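Amine oxidase domain-containing protein (Pyrococcus furiosus, PDB 3NRN) binds AMP in a Rossmann-type nucleotide site and is probably an oxidoreductase of the flavin-containing amine oxidase family, its substrate unknown. Local coordinates at residues Val6-Gly11 with Ile26-Lys31; Ala33-Arg38 with Gly204-Arg209. One frame throughout, in Å; residues are numbered along the deposited sequence.

Contact 1. Residues Val6-Gly11 with Ile26-Lys31. With AMP (adenosine monophosphate), chain B.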
ATOM      1  N   VAL A   6     -16.908   7.485   3.111  1.00 17.15           N
ATOM      2  CA  VAL A   6     -17.491   6.244   2.631  1.00 16.23           C
ATOM      3  C   VAL A   6     -16.434   5.158   2.590  1.00 16.27           C
ATOM      4  O   VAL A   6     -15.569   5.153   1.717  1.00 16.70           O
ATOM      5  CB  VAL A   6     -18.113   6.402   1.215  1.00 13.11           C
ATOM      6  CG1 VAL A   6     -18.668   5.071   0.730  1.00 13.64           C
ATOM      7  CG2 VAL A   6     -19.218   7.435   1.251  1.00 12.79           C
ATOM      8  N   GLY A   7     -16.515   4.234   3.542  1.00 18.69           N
ATOM      9  CA  GLY A   7     -15.556   3.144   3.602  1.00 17.78           C
ATOM     10  C   GLY A   7     -14.541   3.401   4.694  1.00 23.73           C
ATOM     11  O   GLY A   7     -13.940   4.478   4.745  1.00 23.55           O
ATOM     12  N   ALA A   8     -14.350   2.424   5.573  1.00 18.95           N
ATOM     13  CA  ALA A   8     -13.401   2.585   6.669  1.00 16.32           C
ATOM     14  C   ALA A   8     -12.068   1.879   6.426  1.00 25.83           C
ATOM     15  O   ALA A   8     -11.615   1.062   7.237  1.00 15.94           O
ATOM     16  CB  ALA A   8     -14.015   2.101   7.964  1.00 12.74           C
ATOM     17  N   GLY A   9     -11.447   2.190   5.298  1.00 21.83           N
ATOM     18  CA  GLY A   9     -10.154   1.608   5.000  1.00 24.54           C
ATOM     19  C   GLY A   9      -9.106   2.576   5.522  1.00 21.73           C
ATOM     20  O   GLY A   9      -9.447   3.593   6.138  1.00 18.34           O
ATOM     21  N   LEU A  10      -7.833   2.273   5.280  1.00 19.11           N
ATOM     22  CA  LEU A  10      -6.757   3.141   5.740  1.00 20.28           C
ATOM     23  C   LEU A  10      -6.937   4.582   5.255  1.00 24.13           C
ATOM     24  O   LEU A  10      -6.907   5.521   6.056  1.00 21.93           O
ATOM     25  CB  LEU A  10      -5.405   2.599   5.274  1.00 14.13           C
ATOM     26  CG  LEU A  10      -4.218   3.450   5.742  1.00 19.98           C
ATOM     27  CD1 LEU A  10      -4.156   3.446   7.275  1.00 15.56           C
ATOM     28  CD2 LEU A  10      -2.924   2.901   5.138  1.00 19.77           C
ATOM     29  N   GLY A  11      -7.125   4.761   3.947  1.00 12.93           N
ATOM     30  CA  GLY A  11      -7.313   6.098   3.421  1.00 16.47           C
ATOM     31  C   GLY A  11      -8.480   6.835   4.079  1.00 22.67           C
ATOM     32  O   GLY A  11      -8.346   7.990   4.485  1.00 18.87           O
ATOM     33  N   ILE A  26     -17.172  14.599  11.585  1.00 30.77           N
ATOM     34  CA  ILE A  26     -16.924  13.425  10.752  1.00 24.85           C
ATOM     35  C   ILE A  26     -17.826  12.219  11.015  1.00 27.71           C
ATOM     36  O   ILE A  26     -18.073  11.848  12.161  1.00 26.70           O
ATOM     37  CB  ILE A  26     -15.459  12.942  10.920  1.00 31.39           C
ATOM     38  CG1 ILE A  26     -14.488  14.016  10.428  1.00 24.77           C
ATOM     39  CG2 ILE A  26     -15.254  11.609  10.196  1.00 27.72           C
ATOM     40  CD1 ILE A  26     -14.552  14.274   8.956  1.00 46.02           C
ATOM     41  N   ILE A  27     -18.306  11.612   9.937  1.00 18.55           N
ATOM     42  CA  ILE A  27     -19.124  10.411  10.035  1.00 23.43           C
ATOM     43  C   ILE A  27     -18.594   9.383   9.041  1.00 24.35           C
ATOM     44  O   ILE A  27     -18.668   9.576   7.821  1.00 22.67           O
ATOM     45  CB  ILE A  27     -20.617  10.691   9.727  1.00 33.39           C
ATOM     46  CG1 ILE A  27     -21.192  11.665  10.762  1.00 38.32           C
ATOM     47  CG2 ILE A  27     -21.404   9.385   9.757  1.00 26.78           C
ATOM     48  CD1 ILE A  27     -22.660  11.991  10.556  1.00 42.10           C
ATOM     49  N   VAL A  28     -18.037   8.300   9.562  1.00 23.03           N
ATOM     50  CA  VAL A  28     -17.513   7.238   8.709  1.00 18.19           C
ATOM     51  C   VAL A  28     -18.592   6.167   8.553  1.00 26.67           C
ATOM     52  O   VAL A  28     -19.194   5.730   9.536  1.00 24.21           O
ATOM     53  CB  VAL A  28     -16.250   6.610   9.322  1.00 23.46           C
ATOM     54  CG1 VAL A  28     -15.658   5.572   8.371  1.00 21.32           C
ATOM     55  CG2 VAL A  28     -15.229   7.711   9.634  1.00 20.30           C
ATOM     56  N   LEU A  29     -18.847   5.769   7.312  1.00 22.22           N
ATOM     57  CA  LEU A  29     -19.844   4.746   7.019  1.00 22.38           C
ATOM     58  C   LEU A  29     -19.116   3.519   6.481  1.00 28.98           C
ATOM     59  O   LEU A  29     -18.455   3.576   5.448  1.00 29.55           O
ATOM     60  CB  LEU A  29     -20.854   5.278   5.996  1.00 26.99           C
ATOM     61  CG  LEU A  29     -21.630   6.524   6.450  1.00 20.57           C
ATOM     62  CD1 LEU A  29     -22.594   6.971   5.361  1.00 21.08           C
ATOM     63  CD2 LEU A  29     -22.407   6.199   7.737  1.00 20.67           C
ATOM     64  N   GLU A  30     -19.236   2.411   7.199  1.00 27.38           N
ATOM     65  CA  GLU A  30     -18.578   1.170   6.831  1.00 25.76           C
ATOM     66  C   GLU A  30     -19.601   0.083   6.530  1.00 29.91           C
ATOM     67  O   GLU A  30     -20.487  -0.194   7.340  1.00 28.02           O
ATOM     68  CB  GLU A  30     -17.651   0.735   7.975  1.00 24.80           C
ATOM     69  CG  GLU A  30     -17.062  -0.661   7.854  1.00 23.56           C
ATOM     70  CD  GLU A  30     -16.379  -0.909   6.523  1.00 30.79           C
ATOM     71  OE1 GLU A  30     -15.691  -0.004   6.003  1.00 24.66           O
ATOM     72  OE2 GLU A  30     -16.521  -2.030   5.996  1.00 26.72           O
ATOM     73  N   LYS A  31     -19.462  -0.533   5.363  1.00 24.15           N
ATOM     74  CA  LYS A  31     -20.368  -1.582   4.922  1.00 26.83           C
ATOM     75  C   LYS A  31     -20.304  -2.858   5.758  1.00 27.84           C
ATOM     76  O   LYS A  31     -21.339  -3.407   6.125  1.00 27.87           O
ATOM     77  CB  LYS A  31     -20.080  -1.909   3.461  1.00 24.20           C
ATOM     78  CG  LYS A  31     -20.879  -3.041   2.873  1.00 25.96           C
ATOM     79  CD  LYS A  31     -20.376  -3.329   1.458  1.00 35.57           C
ATOM     80  CE  LYS A  31     -21.080  -4.518   0.839  1.00 39.95           C
ATOM     81  NZ  LYS A  31     -20.622  -4.750  -0.561  1.00 47.81           N
TER
HETATM   82  P   AMP B 422      -9.939  -0.640   1.532  1.00 33.43           P
HETATM   83  O1P AMP B 422      -9.761   0.830   1.210  1.00 37.72           O
HETATM   84  O2P AMP B 422     -10.246  -1.403   0.246  1.00 33.19           O
HETATM   85  O3P AMP B 422      -8.905  -1.203   2.423  1.00 25.91           O
HETATM   86  O5' AMP B 422     -11.340  -0.553   2.297  1.00 28.88           O
HETATM   87  C5' AMP B 422     -12.407   0.213   1.726  1.00 25.24           C
HETATM   88  C4' AMP B 422     -13.545  -0.010   2.713  1.00 23.73           C
HETATM   89  O4' AMP B 422     -14.811   0.341   2.146  1.00 22.41           O
HETATM   90  C3' AMP B 422     -13.679  -1.440   3.209  1.00 23.99           C
HETATM   91  O3' AMP B 422     -13.629  -1.321   4.646  1.00 26.30           O
HETATM   92  C2' AMP B 422     -15.068  -1.861   2.684  1.00 25.52           C
HETATM   93  O2' AMP B 422     -15.803  -2.792   3.503  1.00 25.78           O
HETATM   94  C1' AMP B 422     -15.774  -0.518   2.663  1.00 22.64           C
HETATM   95  N9  AMP B 422     -16.844  -0.383   1.655  1.00 26.61           N
HETATM   96  C8  AMP B 422     -16.845  -0.844   0.376  1.00 25.49           C
HETATM   97  N7  AMP B 422     -17.978  -0.439  -0.255  1.00 24.83           N
HETATM   98  C5  AMP B 422     -18.657   0.341   0.598  1.00 25.92           C
HETATM   99  C6  AMP B 422     -19.934   1.065   0.534  1.00 26.18           C
HETATM  100  N6  AMP B 422     -20.660   1.006  -0.616  1.00 25.74           N
HETATM  101  N1  AMP B 422     -20.298   1.756   1.641  1.00 25.33           N
HETATM  102  C2  AMP B 422     -19.499   1.812   2.763  1.00 23.68           C
HETATM  103  N3  AMP B 422     -18.339   1.124   2.917  1.00 21.17           N
HETATM  104  C4  AMP B 422     -17.906   0.388   1.864  1.00 24.54           C

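Contact 2. Residues Ala33-Arg38 with Gly204-Arg209. With AMP (adenosine monophosphate), chain B.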
ATOM      1  N   ALA A  33     -18.936  -5.308   9.141  1.00 30.62           N
ATOM      2  CA  ALA A  33     -19.114  -5.179  10.583  1.00 36.75           C
ATOM      3  C   ALA A  33     -17.833  -4.750  11.284  1.00 33.47           C
ATOM      4  O   ALA A  33     -17.841  -4.493  12.486  1.00 41.95           O
ATOM      5  CB  ALA A  33     -19.610  -6.498  11.163  1.00 29.55           C
HETATM    6  N   MSE A  34     -16.739  -4.671  10.528  1.00 32.56           N
HETATM    7  CA  MSE A  34     -15.451  -4.279  11.085  1.00 36.90           C
HETATM    8  C   MSE A  34     -14.749  -3.245  10.202  1.00 34.62           C
HETATM    9  O   MSE A  34     -14.932  -3.222   8.989  1.00 32.72           O
HETATM   10  CB  MSE A  34     -14.544  -5.507  11.255  1.00 43.61           C
HETATM   11  CG  MSE A  34     -13.691  -5.851  10.030  1.00 57.87           C
HETATM   12 SE   MSE A  34     -12.555  -7.245  10.304  1.00 68.57          SE
HETATM   13  CE  MSE A  34     -11.362  -6.513  11.455  1.00 62.31           C
ATOM     14  N   ILE A  35     -13.943  -2.394  10.824  1.00 34.40           N
ATOM     15  CA  ILE A  35     -13.213  -1.355  10.105  1.00 27.80           C
ATOM     16  C   ILE A  35     -11.794  -1.823   9.797  1.00 26.97           C
ATOM     17  O   ILE A  35     -11.345  -2.836  10.326  1.00 27.92           O
ATOM     18  CB  ILE A  35     -13.137  -0.054  10.941  1.00 30.39           C
ATOM     19  CG1 ILE A  35     -12.416  -0.322  12.267  1.00 31.61           C
ATOM     20  CG2 ILE A  35     -14.537   0.469  11.212  1.00 24.13           C
ATOM     21  CD1 ILE A  35     -12.257   0.911  13.148  1.00 31.25           C
ATOM     22  N   GLY A  36     -11.097  -1.095   8.927  1.00 29.20           N
ATOM     23  CA  GLY A  36      -9.727  -1.460   8.609  1.00 25.32           C
ATOM     24  C   GLY A  36      -9.479  -1.911   7.184  1.00 25.11           C
ATOM     25  O   GLY A  36      -8.350  -1.831   6.690  1.00 23.08           O
ATOM     26  N   GLY A  37     -10.529  -2.399   6.531  1.00 25.35           N
ATOM     27  CA  GLY A  37     -10.410  -2.859   5.161  1.00 23.25           C
ATOM     28  C   GLY A  37      -9.259  -3.819   4.933  1.00 25.04           C
ATOM     29  O   GLY A  37      -9.142  -4.845   5.603  1.00 28.19           O
ATOM     30  N   ARG A  38      -8.389  -3.477   3.992  1.00 22.71           N
ATOM     31  CA  ARG A  38      -7.253  -4.323   3.673  1.00 23.13           C
ATOM     32  C   ARG A  38      -5.981  -3.948   4.420  1.00 22.03           C
ATOM     33  O   ARG A  38      -4.876  -4.288   3.994  1.00 28.72           O
ATOM     34  CB  ARG A  38      -7.006  -4.314   2.162  1.00 28.22           C
ATOM     35  CG  ARG A  38      -8.214  -4.796   1.356  1.00 32.44           C
ATOM     36  CD  ARG A  38      -7.806  -5.266  -0.027  1.00 48.78           C
ATOM     37  NE  ARG A  38      -7.030  -4.255  -0.736  1.00 59.06           N
ATOM     38  CZ  ARG A  38      -7.529  -3.113  -1.188  1.00 63.57           C
ATOM     39  NH1 ARG A  38      -8.806  -2.838  -1.012  1.00 64.37           N
ATOM     40  NH2 ARG A  38      -6.745  -2.239  -1.805  1.00 69.02           N
ATOM     41  N   GLY A 204     -16.124  12.505  16.338  1.00 37.63           N
ATOM     42  CA  GLY A 204     -16.528  11.785  15.141  1.00 33.72           C
ATOM     43  C   GLY A 204     -17.364  10.540  15.381  1.00 32.27           C
ATOM     44  O   GLY A 204     -17.470  10.056  16.508  1.00 37.87           O
ATOM     45  N   LYS A 205     -17.969  10.022  14.317  1.00 26.61           N
ATOM     46  CA  LYS A 205     -18.774   8.809  14.412  1.00 27.28           C
ATOM     47  C   LYS A 205     -18.323   7.752  13.408  1.00 28.74           C
ATOM     48  O   LYS A 205     -17.915   8.073  12.295  1.00 29.31           O
ATOM     49  CB  LYS A 205     -20.252   9.117  14.179  1.00 28.79           C
ATOM     50  CG  LYS A 205     -20.921   9.874  15.309  1.00 44.51           C
ATOM     51  CD  LYS A 205     -22.389  10.101  15.003  1.00 44.71           C
ATOM     52  CE  LYS A 205     -23.071  10.876  16.115  1.00 57.15           C
ATOM     53  NZ  LYS A 205     -24.502  11.118  15.794  1.00 53.03           N
ATOM     54  N   ILE A 206     -18.390   6.488  13.819  1.00 22.01           N
ATOM     55  CA  ILE A 206     -18.020   5.371  12.959  1.00 22.75           C
ATOM     56  C   ILE A 206     -19.165   4.364  13.008  1.00 34.66           C
ATOM     57  O   ILE A 206     -19.394   3.718  14.029  1.00 31.52           O
ATOM     58  CB  ILE A 206     -16.719   4.709  13.440  1.00 26.52           C
ATOM     59  CG1 ILE A 206     -15.590   5.744  13.429  1.00 26.33           C
ATOM     60  CG2 ILE A 206     -16.353   3.540  12.529  1.00 24.23           C
ATOM     61  CD1 ILE A 206     -14.289   5.235  13.997  1.00 26.34           C
ATOM     62  N   LEU A 207     -19.890   4.248  11.900  1.00 29.09           N
ATOM     63  CA  LEU A 207     -21.035   3.354  11.823  1.00 29.40           C
ATOM     64  C   LEU A 207     -20.819   2.155  10.906  1.00 32.45           C
ATOM     65  O   LEU A 207     -20.706   2.299   9.686  1.00 27.01           O
ATOM     66  CB  LEU A 207     -22.258   4.153  11.365  1.00 26.09           C
ATOM     67  CG  LEU A 207     -22.435   5.480  12.115  1.00 27.36           C
ATOM     68  CD1 LEU A 207     -23.557   6.292  11.492  1.00 24.82           C
ATOM     69  CD2 LEU A 207     -22.721   5.200  13.585  1.00 32.02           C
ATOM     70  N   THR A 208     -20.763   0.968  11.504  1.00 33.24           N
ATOM     71  CA  THR A 208     -20.571  -0.261  10.744  1.00 27.45           C
ATOM     72  C   THR A 208     -21.913  -0.794  10.240  1.00 28.51           C
ATOM     73  O   THR A 208     -22.978  -0.401  10.722  1.00 28.10           O
ATOM     74  CB  THR A 208     -19.891  -1.352  11.593  1.00 36.16           C
ATOM     75  OG1 THR A 208     -20.599  -1.504  12.829  1.00 33.30           O
ATOM     76  CG2 THR A 208     -18.439  -0.986  11.872  1.00 30.61           C
ATOM     77  N   ARG A 209     -21.848  -1.690   9.266  1.00 24.65           N
ATOM     78  CA  ARG A 209     -23.043  -2.264   8.663  1.00 28.32           C
ATOM     79  C   ARG A 209     -23.881  -1.177   7.997  1.00 29.71           C
ATOM     80  O   ARG A 209     -25.109  -1.240   7.989  1.00 29.49           O
ATOM     81  CB  ARG A 209     -23.878  -3.016   9.706  1.00 31.86           C
ATOM     82  CG  ARG A 209     -23.209  -4.284  10.225  1.00 26.22           C
ATOM     83  CD  ARG A 209     -24.207  -5.186  10.950  1.00 49.63           C
ATOM     84  NE  ARG A 209     -23.609  -6.447  11.385  1.00 51.19           N
ATOM     85  CZ  ARG A 209     -22.783  -6.573  12.421  1.00 57.99           C
ATOM     86  NH1 ARG A 209     -22.453  -5.513  13.147  1.00 50.77           N
ATOM     87  NH2 ARG A 209     -22.277  -7.761  12.727  1.00 60.14           N
TER
HETATM   88  P   AMP B 422      -9.939  -0.640   1.532  1.00 33.43           P
HETATM   89  O1P AMP B 422      -9.761   0.830   1.210  1.00 37.72           O
HETATM   90  O2P AMP B 422     -10.246  -1.403   0.246  1.00 33.19           O
HETATM   91  O3P AMP B 422      -8.905  -1.203   2.423  1.00 25.91           O
HETATM   92  O5' AMP B 422     -11.340  -0.553   2.297  1.00 28.88           O
HETATM   93  C5' AMP B 422     -12.407   0.213   1.726  1.00 25.24           C
HETATM   94  C4' AMP B 422     -13.545  -0.010   2.713  1.00 23.73           C
HETATM   95  O4' AMP B 422     -14.811   0.341   2.146  1.00 22.41           O
HETATM   96  C3' AMP B 422     -13.679  -1.440   3.209  1.00 23.99           C
HETATM   97  O3' AMP B 422     -13.629  -1.321   4.646  1.00 26.30           O
HETATM   98  C2' AMP B 422     -15.068  -1.861   2.684  1.00 25.52           C
HETATM   99  O2' AMP B 422     -15.803  -2.792   3.503  1.00 25.78           O
HETATM  100  C1' AMP B 422     -15.774  -0.518   2.663  1.00 22.64           C
HETATM  101  N9  AMP B 422     -16.844  -0.383   1.655  1.00 26.61           N
HETATM  102  C8  AMP B 422     -16.845  -0.844   0.376  1.00 25.49           C
HETATM  103  N7  AMP B 422     -17.978  -0.439  -0.255  1.00 24.83           N
HETATM  104  C5  AMP B 422     -18.657   0.341   0.598  1.00 25.92           C
HETATM  105  C6  AMP B 422     -19.934   1.065   0.534  1.00 26.18           C
HETATM  106  N6  AMP B 422     -20.660   1.006  -0.616  1.00 25.74           N
HETATM  107  N1  AMP B 422     -20.298   1.756   1.641  1.00 25.33           N
HETATM  108  C2  AMP B 422     -19.499   1.812   2.763  1.00 23.68           C
HETATM  109  N3  AMP B 422     -18.339   1.124   2.917  1.00 21.17           N
HETATM  110  C4  AMP B 422     -17.906   0.388   1.864  1.00 24.54           C

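Contact 1. Residues Val6-Gly11 with Ile26-Lys31
Gly7 and Ala8 each hand a backbone N-H to the segment 26-31, one to a main-chain oxygen and the next to a carboxylate. Gly7 N lies 2.8 Å from Leu29 O, a hydrogen bond that extends the parallel pairing of Val6 with Leu29. Ala8 N reaches Glu30 OE1 at 2.8 Å with an N-H...O angle of 158°. The Glu30 chain leaves with CG anti to its backbone N (chi1 170°) and then bends at chi2 (52°), a shape that carries the carboxylate back to Ala8 and the ribose. There OE1 also accepts from AMP O3', while OE2 takes AMP O2' at 2.7 Å and is bonded to Ser32 OG as well; with both oxygens engaged, the carboxylate has little freedom to rotate. Were Glu30 replaced by an alanine, Ala8 N and both ribose hydroxyls would probably lose this shared acceptor. Packing is tight on the inner side, where Ala8 CB sits 3.3 Å from Glu30 OE1 and 3.9 Å from Val28 CG1. Gly7 CA comes within 3.2 Å of AMP O4', and a side chain at Gly7 would collide with that atom. The outer side is looser: exposed Lys31 keeps its extended chain away from 6-11, though its CB is 3.5 Å from AMP N3. Strand 2-6, a glycine-rich turn with Gly9 at the N-cap of helix 10-21, that helix, and strand 25-29 with the acidic Glu30 that holds the ribose form the beta-alpha-beta nucleotide-binding unit of the Rossmann fold, consistent with the GxGxxG pattern.

Contact 2. Residues Ala33-Arg38 with Gly204-Arg209
The Arg209 guanidinium is met over one face by the methyl group of Ala33, whose CB stands 3.2 Å above the plane and is offset toward the rim. The offset favours one amino group, NH2 lying 3.3 Å from Ala33 CB, with CZ scarcely farther. No hydrogen bond links the two segments, and this approach is a methyl contact over the face. The arginine chain runs extended from CG to NE, which lets the group lie over exposed Ala33. Segment 33-38 bears a second guanidinium, that of Arg38, with AMP O3P over one face; it forms a salt bridge with Asp379 through NH2. The backbone N of Arg38 donates to the same O3P at 2.8 Å in a nearly straight bond (172°), so Arg38 grips the phosphate by its main chain.

Between these ends the two segments meet mainly through methyl groups. Thr208 CG2 comes 3.6 Å from the carbonyl oxygen Ala33 O. Deeper in, Ile35 and Ile206 cross at about a right angle and touch through their CG2 methyls, 3.8 Å apart. Ile35 has CG1 between its backbone N and carbonyl carbon (chi1 60°), which leaves CG2 beside the N and turned to Ile206. Helix 188-200 borders this patch, with Glu196 touching both isoleucines. The direction from Ala33 to Ile35 and that from Ile206 to Arg209 differ by 143°, and the closest CA pair is Ala33 with Thr208. The arrangement sets the loop that follows the second strand of a Rossmann-type domain against strand 205-207, an edge strand of the parallel sheet, while Arg38, farther along that loop, binds the phosphate of AMP.

In the fold
The centres of contacts 1 and 2 lie only 6 Å apart, and the two come in series along the chain: contact 1 closes at Lys31 before contact 2 opens at Ala33. Both reach the five-stranded parallel sheet, in which strand 25-29 is flanked by 2-6 and 205-207. Direct joins tie them: Val28 N is 2.7 Å from Lys205 O and Ala8 O is 2.8 Å from Gly36 N, both probable hydrogen bonds, and Ala8 CB packs on Ile35 CG2. Both also touch AMP, contact 1 mainly along its adenosine part and contact 2 at its phosphate. The nucleotide site is thus assembled at one end of this sheet from neighbouring loops.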